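Local coordinates for calcium-dependent protein kinase, putative (Plasmodium falciparum, PDB 3MSE) that probably phosphorylates serine and threonine residues of proteins in response to calcium, which its C-terminal EF-hand region binds, at residues T108-F114 with I167-K173; I41-F45 with I90-M96; R20-I24 with Y175-F180. One frame throughout, in Å; residues are numbered along the deposited sequence.

Contact 1. Residues T108-F114 with I167-K173; sequences TFLKAAF and ISFQEFK
Helical segments 109-114 and 169-173 come within 10.4 Å of each other, axis to axis, with 118° between their N-to-C directions, Leu110 facing Lys173 and Phe114 facing Phe169 by their CA atoms. Phe114 meets Ile167, Ser168, Phe169 and Phe172. Its CG stands anti to the backbone N (chi1 -179°), which carries the ring across to the other helix. There Phe169 turns an edge to its face in a T-shaped pair, planes 79° apart and centroids 5.6 Å apart. Toward Phe172 the roles change: the edge of Phe114 is directed at the Phe172 face, offset from its centre, and Phe114 CD1 lies 3.6 Å from Phe172 CG. The three rings form an aromatic cluster, and Phe169 CA sits over the Phe114 face, 3.9 Å from the centroid, a CH-pi contact. Ile167 O lies in the plane of the Phe114 ring, 3.5 Å from CE1.

The arrangement is consistent with a paired EF-hand lobe. Helix 109-117 leads into the calcium loop that starts at Asp118, the C-terminal helix 169-177 packs against helix 109-117, and backbone hydrogen bonds between Ile167 and Ile125 join the residue before the Ser168 cap to the calcium-loop region. Helix 169-177 begins with a capping box: Ser168 OG accepts from Glu171 N, while Ser168 N donates to the Glu171 carboxylate.

Lys111 lays its aliphatic chain over one face of Phe169, with CG 3.9 Å from the ring centroid; the ammonium is farther off and adds at most a weak cation-pi attraction. Leu110 divides its contacts: its carbonyl O reaches 3.4 Å from Phe172 CE1, CD2 packs on the same ring atom, and CD1 lies 3.8 Å from Lys173 CG, the two side chains crossing at about a right angle.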
loop_
_atom_site.group_PDB
_atom_site.type_symbol
_atom_site.label_atom_id
_atom_site.label_comp_id
_atom_site.label_asym_id
_atom_site.label_seq_id
_atom_site.Cartn_x
_atom_site.Cartn_y
_atom_site.Cartn_z
ATOM N N THR A 108 -2.671 -8.796 -1.362
ATOM C CA THR A 108 -3.559 -7.703 -1.770
ATOM C C THR A 108 -4.388 -7.180 -0.584
ATOM O O THR A 108 -4.719 -7.943 0.332
ATOM C CB THR A 108 -4.508 -8.126 -2.932
ATOM O OG1 THR A 108 -5.740 -8.627 -2.407
ATOM C CG2 THR A 108 -3.863 -9.211 -3.818
ATOM N N PHE A 109 -4.718 -5.885 -0.607
ATOM C CA PHE A 109 -5.543 -5.260 0.444
ATOM C C PHE A 109 -6.876 -5.951 0.662
ATOM O O PHE A 109 -7.317 -6.115 1.801
ATOM C CB PHE A 109 -5.812 -3.803 0.108
ATOM C CG PHE A 109 -4.633 -2.916 0.303
ATOM C CD1 PHE A 109 -3.739 -2.690 -0.742
ATOM C CD2 PHE A 109 -4.414 -2.299 1.532
ATOM C CE1 PHE A 109 -2.639 -1.852 -0.570
ATOM C CE2 PHE A 109 -3.326 -1.468 1.719
ATOM C CZ PHE A 109 -2.431 -1.238 0.664
ATOM N N LEU A 110 -7.515 -6.339 -0.434
ATOM C CA LEU A 110 -8.819 -6.966 -0.374
ATOM C C LEU A 110 -8.723 -8.392 0.150
ATOM O O LEU A 110 -9.602 -8.845 0.887
ATOM C CB LEU A 110 -9.513 -6.921 -1.735
ATOM C CG LEU A 110 -10.186 -5.603 -2.149
ATOM C CD1 LEU A 110 -10.737 -5.711 -3.558
ATOM C CD2 LEU A 110 -11.307 -5.195 -1.171
ATOM N N LYS A 111 -7.646 -9.089 -0.213
ATOM C CA LYS A 111 -7.453 -10.465 0.227
ATOM C C LYS A 111 -7.258 -10.507 1.729
ATOM O O LYS A 111 -7.863 -11.329 2.401
ATOM C CB LYS A 111 -6.271 -11.137 -0.491
ATOM C CG LYS A 111 -6.594 -12.515 -1.093
ATOM C CD LYS A 111 -7.206 -13.474 -0.081
ATOM C CE LYS A 111 -7.488 -14.839 -0.693
ATOM N NZ LYS A 111 -7.867 -15.809 0.384
ATOM N N ALA A 112 -6.424 -9.601 2.239
ATOM C CA ALA A 112 -6.139 -9.505 3.669
ATOM C C ALA A 112 -7.372 -9.137 4.491
ATOM O O ALA A 112 -7.556 -9.656 5.598
ATOM C CB ALA A 112 -5.008 -8.514 3.927
ATOM N N ALA A 113 -8.211 -8.246 3.954
ATOM C CA ALA A 113 -9.463 -7.886 4.609
ATOM C C ALA A 113 -10.410 -9.086 4.671
ATOM O O ALA A 113 -10.979 -9.384 5.721
ATOM C CB ALA A 113 -10.127 -6.702 3.895
ATOM N N PHE A 114 -10.571 -9.761 3.534
ATOM C CA PHE A 114 -11.369 -10.973 3.442
ATOM C C PHE A 114 -10.919 -12.019 4.472
ATOM O O PHE A 114 -11.747 -12.611 5.156
ATOM C CB PHE A 114 -11.279 -11.551 2.026
ATOM C CG PHE A 114 -12.090 -12.792 1.824
ATOM C CD1 PHE A 114 -13.393 -12.711 1.345
ATOM C CD2 PHE A 114 -11.550 -14.048 2.105
ATOM C CE1 PHE A 114 -14.158 -13.852 1.162
ATOM C CE2 PHE A 114 -12.310 -15.214 1.916
ATOM C CZ PHE A 114 -13.614 -15.112 1.446
ATOM N N ILE A 167 -20.094 -15.905 0.826
ATOM C CA ILE A 167 -19.374 -15.050 -0.109
ATOM C C ILE A 167 -17.947 -15.560 -0.310
ATOM O O ILE A 167 -17.168 -15.647 0.644
ATOM C CB ILE A 167 -19.364 -13.567 0.382
ATOM C CG1 ILE A 167 -20.794 -13.019 0.506
ATOM C CG2 ILE A 167 -18.523 -12.691 -0.532
ATOM C CD1 ILE A 167 -20.904 -11.702 1.291
ATOM N N SER A 168 -17.617 -15.903 -1.552
ATOM C CA SER A 168 -16.257 -16.286 -1.928
ATOM C C SER A 168 -15.399 -15.030 -2.031
ATOM O O SER A 168 -15.930 -13.922 -2.050
ATOM C CB SER A 168 -16.263 -16.996 -3.284
ATOM O OG SER A 168 -16.453 -16.059 -4.338
ATOM N N PHE A 169 -14.081 -15.199 -2.128
ATOM C CA PHE A 169 -13.211 -14.051 -2.286
ATOM C C PHE A 169 -13.526 -13.287 -3.559
ATOM O O PHE A 169 -13.452 -12.058 -3.578
ATOM C CB PHE A 169 -11.723 -14.409 -2.249
ATOM C CG PHE A 169 -10.835 -13.234 -2.552
ATOM C CD1 PHE A 169 -10.081 -13.197 -3.720
ATOM C CD2 PHE A 169 -10.820 -12.123 -1.706
ATOM C CE1 PHE A 169 -9.288 -12.097 -4.023
ATOM C CE2 PHE A 169 -10.039 -11.013 -2.001
ATOM C CZ PHE A 169 -9.264 -11.001 -3.162
ATOM N N GLN A 170 -13.873 -14.021 -4.615
ATOM C CA GLN A 170 -14.150 -13.422 -5.917
ATOM C C GLN A 170 -15.403 -12.546 -5.872
ATOM O O GLN A 170 -15.393 -11.431 -6.387
ATOM C CB GLN A 170 -14.257 -14.502 -7.012
ATOM C CG GLN A 170 -13.970 -13.993 -8.430
ATOM C CD GLN A 170 -12.556 -13.442 -8.591
ATOM O OE1 GLN A 170 -12.366 -12.348 -9.117
ATOM N NE2 GLN A 170 -11.558 -14.192 -8.123
ATOM N N GLU A 171 -16.461 -13.053 -5.247
ATOM C CA GLU A 171 -17.707 -12.295 -5.067
ATOM C C GLU A 171 -17.512 -11.105 -4.122
ATOM O O GLU A 171 -18.120 -10.048 -4.307
ATOM C CB GLU A 171 -18.806 -13.190 -4.514
ATOM C CG GLU A 171 -19.113 -14.419 -5.352
ATOM C CD GLU A 171 -20.074 -15.364 -4.648
ATOM O OE1 GLU A 171 -20.900 -16.004 -5.337
ATOM O OE2 GLU A 171 -20.011 -15.461 -3.402
ATOM N N PHE A 172 -16.660 -11.299 -3.114
ATOM C CA PHE A 172 -16.285 -10.239 -2.185
ATOM C C PHE A 172 -15.558 -9.142 -2.952
ATOM O O PHE A 172 -15.934 -7.970 -2.883
ATOM C CB PHE A 172 -15.387 -10.800 -1.079
ATOM C CG PHE A 172 -14.795 -9.754 -0.183
ATOM C CD1 PHE A 172 -13.471 -9.370 -0.328
ATOM C CD2 PHE A 172 -15.566 -9.148 0.816
ATOM C CE1 PHE A 172 -12.911 -8.397 0.511
ATOM C CE2 PHE A 172 -15.022 -8.177 1.660
ATOM C CZ PHE A 172 -13.697 -7.798 1.508
ATOM N N LYS A 173 -14.530 -9.547 -3.697
ATOM C CA LYS A 173 -13.708 -8.643 -4.492
ATOM C C LYS A 173 -14.544 -7.892 -5.516
ATOM O O LYS A 173 -14.389 -6.685 -5.686
ATOM C CB LYS A 173 -12.596 -9.422 -5.203
ATOM C CG LYS A 173 -11.591 -8.547 -5.948
ATOM C CD LYS A 173 -11.221 -9.153 -7.292
ATOM C CE LYS A 173 -10.039 -10.115 -7.212
ATOM N NZ LYS A 173 -8.760 -9.473 -7.660
#

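Contact 2. Residues I41-F45 with I90-M96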
loop_
_atom_site.group_PDB
_atom_site.type_symbol
_atom_site.label_atom_id
_atom_site.label_comp_id
_atom_site.label_asym_id
_atom_site.label_seq_id
_atom_site.Cartn_x
_atom_site.Cartn_y
_atom_site.Cartn_z
ATOM N N ILE A 41 11.435 4.457 7.569
ATOM C CA ILE A 41 12.383 4.568 6.459
ATOM C C ILE A 41 12.631 6.035 6.105
ATOM O O ILE A 41 13.765 6.427 5.802
ATOM C CB ILE A 41 11.948 3.716 5.228
ATOM C CG1 ILE A 41 11.984 2.223 5.568
ATOM C CG2 ILE A 41 12.835 3.996 4.015
ATOM C CD1 ILE A 41 11.190 1.330 4.607
ATOM N N ASN A 42 11.578 6.849 6.189
ATOM C CA ASN A 42 11.667 8.291 5.921
ATOM C C ASN A 42 12.577 8.994 6.913
ATOM O O ASN A 42 13.378 9.849 6.538
ATOM C CB ASN A 42 10.277 8.954 5.999
ATOM C CG ASN A 42 9.436 8.746 4.742
ATOM O OD1 ASN A 42 9.907 8.215 3.736
ATOM N ND2 ASN A 42 8.173 9.175 4.802
ATOM N N GLU A 43 12.431 8.639 8.183
ATOM C CA GLU A 43 13.255 9.217 9.231
ATOM C C GLU A 43 14.698 8.725 9.128
ATOM O O GLU A 43 15.637 9.480 9.374
ATOM C CB GLU A 43 12.663 8.947 10.615
ATOM C CG GLU A 43 11.679 10.034 11.079
ATOM C CD GLU A 43 12.373 11.354 11.423
ATOM O OE1 GLU A 43 12.965 11.458 12.524
ATOM O OE2 GLU A 43 12.323 12.291 10.595
ATOM N N LEU A 44 14.861 7.466 8.733
ATOM C CA LEU A 44 16.184 6.907 8.504
ATOM C C LEU A 44 16.891 7.652 7.382
ATOM O O LEU A 44 18.034 8.085 7.536
ATOM C CB LEU A 44 16.083 5.419 8.188
ATOM C CG LEU A 44 17.373 4.598 8.244
ATOM C CD1 LEU A 44 17.953 4.596 9.664
ATOM C CD2 LEU A 44 17.084 3.174 7.761
ATOM N N PHE A 45 16.190 7.829 6.266
ATOM C CA PHE A 45 16.726 8.562 5.119
ATOM C C PHE A 45 17.196 9.969 5.513
ATOM O O PHE A 45 18.258 10.408 5.095
ATOM C CB PHE A 45 15.666 8.640 4.002
ATOM C CG PHE A 45 16.137 9.334 2.764
ATOM C CD1 PHE A 45 16.728 8.613 1.732
ATOM C CD2 PHE A 45 15.987 10.715 2.619
ATOM C CE1 PHE A 45 17.178 9.248 0.576
ATOM C CE2 PHE A 45 16.434 11.359 1.462
ATOM C CZ PHE A 45 17.034 10.617 0.442
ATOM N N ILE A 90 22.107 7.799 -4.404
ATOM C CA ILE A 90 21.003 6.879 -4.257
ATOM C C ILE A 90 19.766 7.644 -3.860
ATOM O O ILE A 90 19.783 8.418 -2.893
ATOM C CB ILE A 90 21.330 5.778 -3.211
ATOM C CG1 ILE A 90 22.353 4.804 -3.805
ATOM C CG2 ILE A 90 20.069 5.045 -2.775
ATOM C CD1 ILE A 90 23.385 4.340 -2.833
ATOM N N THR A 91 18.686 7.434 -4.609
ATOM C CA THR A 91 17.470 8.204 -4.370
ATOM C C THR A 91 16.676 7.655 -3.213
ATOM O O THR A 91 16.888 6.510 -2.775
ATOM C CB THR A 91 16.526 8.238 -5.605
ATOM O OG1 THR A 91 16.022 6.927 -5.837
ATOM C CG2 THR A 91 17.248 8.759 -6.857
ATOM N N TYR A 92 15.737 8.470 -2.744
ATOM C CA TYR A 92 14.770 8.052 -1.754
ATOM C C TYR A 92 14.058 6.750 -2.132
ATOM O O TYR A 92 13.921 5.822 -1.306
ATOM C CB TYR A 92 13.731 9.146 -1.521
ATOM C CG TYR A 92 12.579 8.648 -0.711
ATOM C CD1 TYR A 92 12.700 8.478 0.671
ATOM C CD2 TYR A 92 11.375 8.292 -1.325
ATOM C CE1 TYR A 92 11.645 7.984 1.420
ATOM C CE2 TYR A 92 10.308 7.798 -0.579
ATOM C CZ TYR A 92 10.449 7.652 0.784
ATOM O OH TYR A 92 9.401 7.167 1.526
ATOM N N THR A 93 13.583 6.699 -3.370
ATOM C CA THR A 93 12.883 5.520 -3.871
ATOM C C THR A 93 13.787 4.280 -3.878
ATOM O O THR A 93 13.357 3.197 -3.517
ATOM C CB THR A 93 12.283 5.803 -5.284
ATOM O OG1 THR A 93 11.300 6.828 -5.134
ATOM C CG2 THR A 93 11.602 4.562 -5.852
ATOM N N GLU A 94 15.024 4.450 -4.316
ATOM C CA GLU A 94 15.991 3.343 -4.349
ATOM C C GLU A 94 16.388 2.818 -2.955
ATOM O O GLU A 94 16.572 1.597 -2.773
ATOM C CB GLU A 94 17.211 3.739 -5.162
ATOM C CG GLU A 94 16.840 4.039 -6.638
ATOM C CD GLU A 94 17.900 4.842 -7.382
ATOM O OE1 GLU A 94 17.677 5.113 -8.585
ATOM O OE2 GLU A 94 18.955 5.192 -6.792
ATOM N N PHE A 95 16.479 3.734 -1.994
ATOM C CA PHE A 95 16.826 3.422 -0.613
ATOM C C PHE A 95 15.684 2.631 -0.022
ATOM O O PHE A 95 15.866 1.604 0.620
ATOM C CB PHE A 95 17.036 4.709 0.200
ATOM C CG PHE A 95 17.411 4.473 1.655
ATOM C CD1 PHE A 95 16.533 4.811 2.676
ATOM C CD2 PHE A 95 18.655 3.926 1.995
ATOM C CE1 PHE A 95 16.888 4.615 4.023
ATOM C CE2 PHE A 95 19.018 3.716 3.343
ATOM C CZ PHE A 95 18.153 4.060 4.348
ATOM N N MET A 96 14.482 3.117 -0.273
ATOM C CA MET A 96 13.318 2.539 0.312
ATOM C C MET A 96 12.985 1.150 -0.271
ATOM O O MET A 96 12.484 0.262 0.445
ATOM C CB MET A 96 12.192 3.570 0.228
ATOM C CG MET A 96 11.049 3.177 -0.566
ATOM S SD MET A 96 9.968 2.652 0.719
ATOM C CE MET A 96 9.018 1.503 -0.259
#
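Tyr92 OH donates to Asn42 OD1 across the contact; the modelled separation of 2.5 Å is very short, and its exact value is doubtful. The amide oxygen arrives at the edge of the tyrosine ring, near its plane, with the amide and ring planes 46° apart. The setting is an EF-hand pair: Phe45 lies on the helix that enters the calcium loop beginning at Asp49, and segment 90-96 leads from the short strand 89-90 into helix 92-99, within the same EF-hand pair. The helical segments cross at 119° with 10.6 Å between axes.

Next to the polar bond, Tyr92 also turns a ring edge toward the face of Phe45, a T-shaped pair with centroids 5.6 Å apart. With CG of Phe45 anti to the backbone N (chi1 -178°), the ring extends toward the other helix, and Phe45 CE1 comes to 3.6 Å from Tyr92 CA. At the rim of Phe45, in its plane, stands Phe95 CD1, and Leu56 of the short strand 56-57 packs on both phenylalanines. The second subunit approaches as well, its Ser32 touching Tyr92 and its Lys39 touching Asn42.

Phe95 is met from two further sides. Leu44 CD2 abuts the ring edge 3.7 Å from Phe95 CZ, whereas Ile41 uses its CG2 branch twice, 4.0 Å from Phe95 CD1 and 3.9 Å from Met96 CB.

Contact 3. Residues R20-I24 with Y175-F180; sequences RNIII and YMLSTF
The guanidinium of Arg20 takes Thr179 OG1 near its edge, has Ile24 CG1 over one face, and holds Asn21 in its plane at another part of the rim. The bond from Arg20 NH1 to Thr179 OG1 is 3.0 Å long, the oxygen tilted 21° from the guanidinium plane. Arg20 NE and NH2 both donate to Asn21 OD1, at 3.0 and 2.8 Å, a side-on grip by two nitrogens that fixes the rotation of the group. Phe180 presents its edge to Arg20 NH1 and to Ile24 CD1, the latter 3.6 Å from Phe180 CE1; Met176 O stands over the centre of one Phe180 face. The Tyr175 ring carries Thr179 CG2 over one face.

Thr179 OG1 accepts from Arg20 NH1 and in turn donates to Met176 O, at 2.7 Å. Beside this polar chain, Met176, bent at chi2 and chi3, brings CE to 3.6 Å from both Ile23 CG2 and Arg20 CD. Trp102 of the second subunit packs on Ile24 and Phe180. The N-terminal part of the long helix 18-48 thus lies against the C-terminal EF-hand lobe, consistent with the helix-binding surface of calmodulin-like lobes in CDPK regulatory domains.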
loop_
_atom_site.group_PDB
_atom_site.type_symbol
_atom_site.label_atom_id
_atom_site.label_comp_id
_atom_site.label_asym_id
_atom_site.label_seq_id
_atom_site.Cartn_x
_atom_site.Cartn_y
_atom_site.Cartn_z
ATOM N N ARG A 20 -19.999 -1.869 4.338
ATOM C CA ARG A 20 -18.984 -1.550 3.316
ATOM C C ARG A 20 -17.863 -0.728 3.923
ATOM O O ARG A 20 -16.679 -1.005 3.712
ATOM C CB ARG A 20 -19.625 -0.752 2.170
ATOM C CG ARG A 20 -18.976 -0.911 0.815
ATOM C CD ARG A 20 -17.680 -0.150 0.580
ATOM N NE ARG A 20 -17.690 1.267 0.929
ATOM C CZ ARG A 20 -17.153 2.246 0.184
ATOM N NH1 ARG A 20 -16.611 1.991 -0.996
ATOM N NH2 ARG A 20 -17.187 3.497 0.616
ATOM N N ASN A 21 -18.239 0.291 4.682
ATOM C CA ASN A 21 -17.251 1.189 5.243
ATOM C C ASN A 21 -16.457 0.551 6.398
ATOM O O ASN A 21 -15.300 0.867 6.593
ATOM C CB ASN A 21 -17.912 2.506 5.649
ATOM C CG ASN A 21 -18.364 3.329 4.424
ATOM O OD1 ASN A 21 -18.002 3.012 3.295
ATOM N ND2 ASN A 21 -19.153 4.364 4.656
ATOM N N ILE A 22 -17.080 -0.352 7.136
ATOM C CA ILE A 22 -16.347 -1.138 8.146
ATOM C C ILE A 22 -15.226 -1.935 7.475
ATOM O O ILE A 22 -14.071 -1.908 7.925
ATOM C CB ILE A 22 -17.298 -2.017 8.967
ATOM C CG1 ILE A 22 -18.081 -1.114 9.917
ATOM C CG2 ILE A 22 -16.486 -3.084 9.791
ATOM C CD1 ILE A 22 -19.356 -1.717 10.431
ATOM N N ILE A 23 -15.573 -2.590 6.369
ATOM C CA ILE A 23 -14.623 -3.292 5.516
ATOM C C ILE A 23 -13.529 -2.359 4.999
ATOM O O ILE A 23 -12.341 -2.719 5.005
ATOM C CB ILE A 23 -15.359 -3.994 4.335
ATOM C CG1 ILE A 23 -16.315 -5.066 4.864
ATOM C CG2 ILE A 23 -14.358 -4.616 3.323
ATOM C CD1 ILE A 23 -17.400 -5.524 3.856
ATOM N N ILE A 24 -13.911 -1.151 4.566
ATOM C CA ILE A 24 -12.917 -0.141 4.181
ATOM C C ILE A 24 -11.969 0.175 5.350
ATOM O O ILE A 24 -10.770 0.342 5.138
ATOM C CB ILE A 24 -13.570 1.215 3.666
ATOM C CG1 ILE A 24 -14.381 1.028 2.369
ATOM C CG2 ILE A 24 -12.509 2.273 3.501
ATOM C CD1 ILE A 24 -13.539 0.857 1.087
ATOM N N TYR A 175 -17.794 -7.282 -5.450
ATOM C CA TYR A 175 -18.652 -6.279 -4.811
ATOM C C TYR A 175 -17.874 -5.021 -4.421
ATOM O O TYR A 175 -18.288 -3.909 -4.748
ATOM C CB TYR A 175 -19.440 -6.818 -3.611
ATOM C CG TYR A 175 -20.203 -5.707 -2.915
ATOM C CD1 TYR A 175 -21.388 -5.207 -3.453
ATOM C CD2 TYR A 175 -19.714 -5.125 -1.738
ATOM C CE1 TYR A 175 -22.082 -4.165 -2.827
ATOM C CE2 TYR A 175 -20.394 -4.088 -1.103
ATOM C CZ TYR A 175 -21.579 -3.615 -1.651
ATOM O OH TYR A 175 -22.252 -2.587 -1.025
ATOM N N MET A 176 -16.751 -5.197 -3.725
ATOM C CA MET A 176 -16.007 -4.043 -3.224
ATOM C C MET A 176 -15.552 -3.150 -4.375
ATOM O O MET A 176 -15.697 -1.926 -4.307
ATOM C CB MET A 176 -14.823 -4.470 -2.354
ATOM C CG MET A 176 -15.221 -5.138 -1.030
ATOM S SD MET A 176 -16.243 -4.105 0.060
ATOM C CE MET A 176 -15.129 -2.740 0.365
ATOM N N LEU A 177 -15.020 -3.765 -5.432
ATOM C CA LEU A 177 -14.575 -3.025 -6.626
ATOM C C LEU A 177 -15.689 -2.202 -7.264
ATOM O O LEU A 177 -15.456 -1.086 -7.690
ATOM C CB LEU A 177 -13.948 -3.955 -7.663
ATOM C CG LEU A 177 -12.536 -4.455 -7.366
ATOM C CD1 LEU A 177 -12.170 -5.578 -8.338
ATOM C CD2 LEU A 177 -11.511 -3.336 -7.434
ATOM N N SER A 178 -16.898 -2.748 -7.306
ATOM C CA SER A 178 -18.050 -2.027 -7.846
ATOM C C SER A 178 -18.476 -0.804 -7.022
ATOM O O SER A 178 -19.308 -0.022 -7.476
ATOM C CB SER A 178 -19.238 -2.969 -7.959
ATOM O OG SER A 178 -19.846 -3.121 -6.687
ATOM N N THR A 179 -17.941 -0.662 -5.806
ATOM C CA THR A 179 -18.334 0.431 -4.915
ATOM C C THR A 179 -17.294 1.525 -4.929
ATOM O O THR A 179 -17.505 2.598 -4.364
ATOM C CB THR A 179 -18.553 -0.023 -3.439
ATOM O OG1 THR A 179 -17.292 -0.313 -2.819
ATOM C CG2 THR A 179 -19.477 -1.225 -3.356
ATOM N N PHE A 180 -16.160 1.246 -5.565
ATOM C CA PHE A 180 -15.107 2.244 -5.706
ATOM C C PHE A 180 -15.413 3.182 -6.883
ATOM O O PHE A 180 -14.579 3.999 -7.264
ATOM C CB PHE A 180 -13.733 1.582 -5.909
ATOM C CG PHE A 180 -13.306 0.664 -4.787
ATOM C CD1 PHE A 180 -13.747 0.863 -3.478
ATOM C CD2 PHE A 180 -12.427 -0.386 -5.041
ATOM C CE1 PHE A 180 -13.335 0.004 -2.444
ATOM C CE2 PHE A 180 -12.000 -1.243 -4.007
ATOM C CZ PHE A 180 -12.460 -1.048 -2.714
ATOM O OXT PHE A 180 -16.497 3.157 -7.487
#

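Contacts 1 and 2 look like equivalent crossings, at 118° and 119°, in what are probably two EF-hand lobes, 32 Å apart between centres. Each packs the helix entering a calcium loop against helix 169-177 or helix 92-99. Contact 2 closes before contact 1 opens; contact 3 encloses both. The early part of helix 18-48 meets the second lobe at contact 3 and its later part packs in the first at contact 2, about 33 Å away between centres, so one long helix joins the two calcium-binding halves, consistent with a CDPK regulatory region. Contacts 1 and 3 share helix 169-177 and touch through Phe172 with Ile23 and Leu110 with Met176, their packing contiguous. All three reach the second subunit.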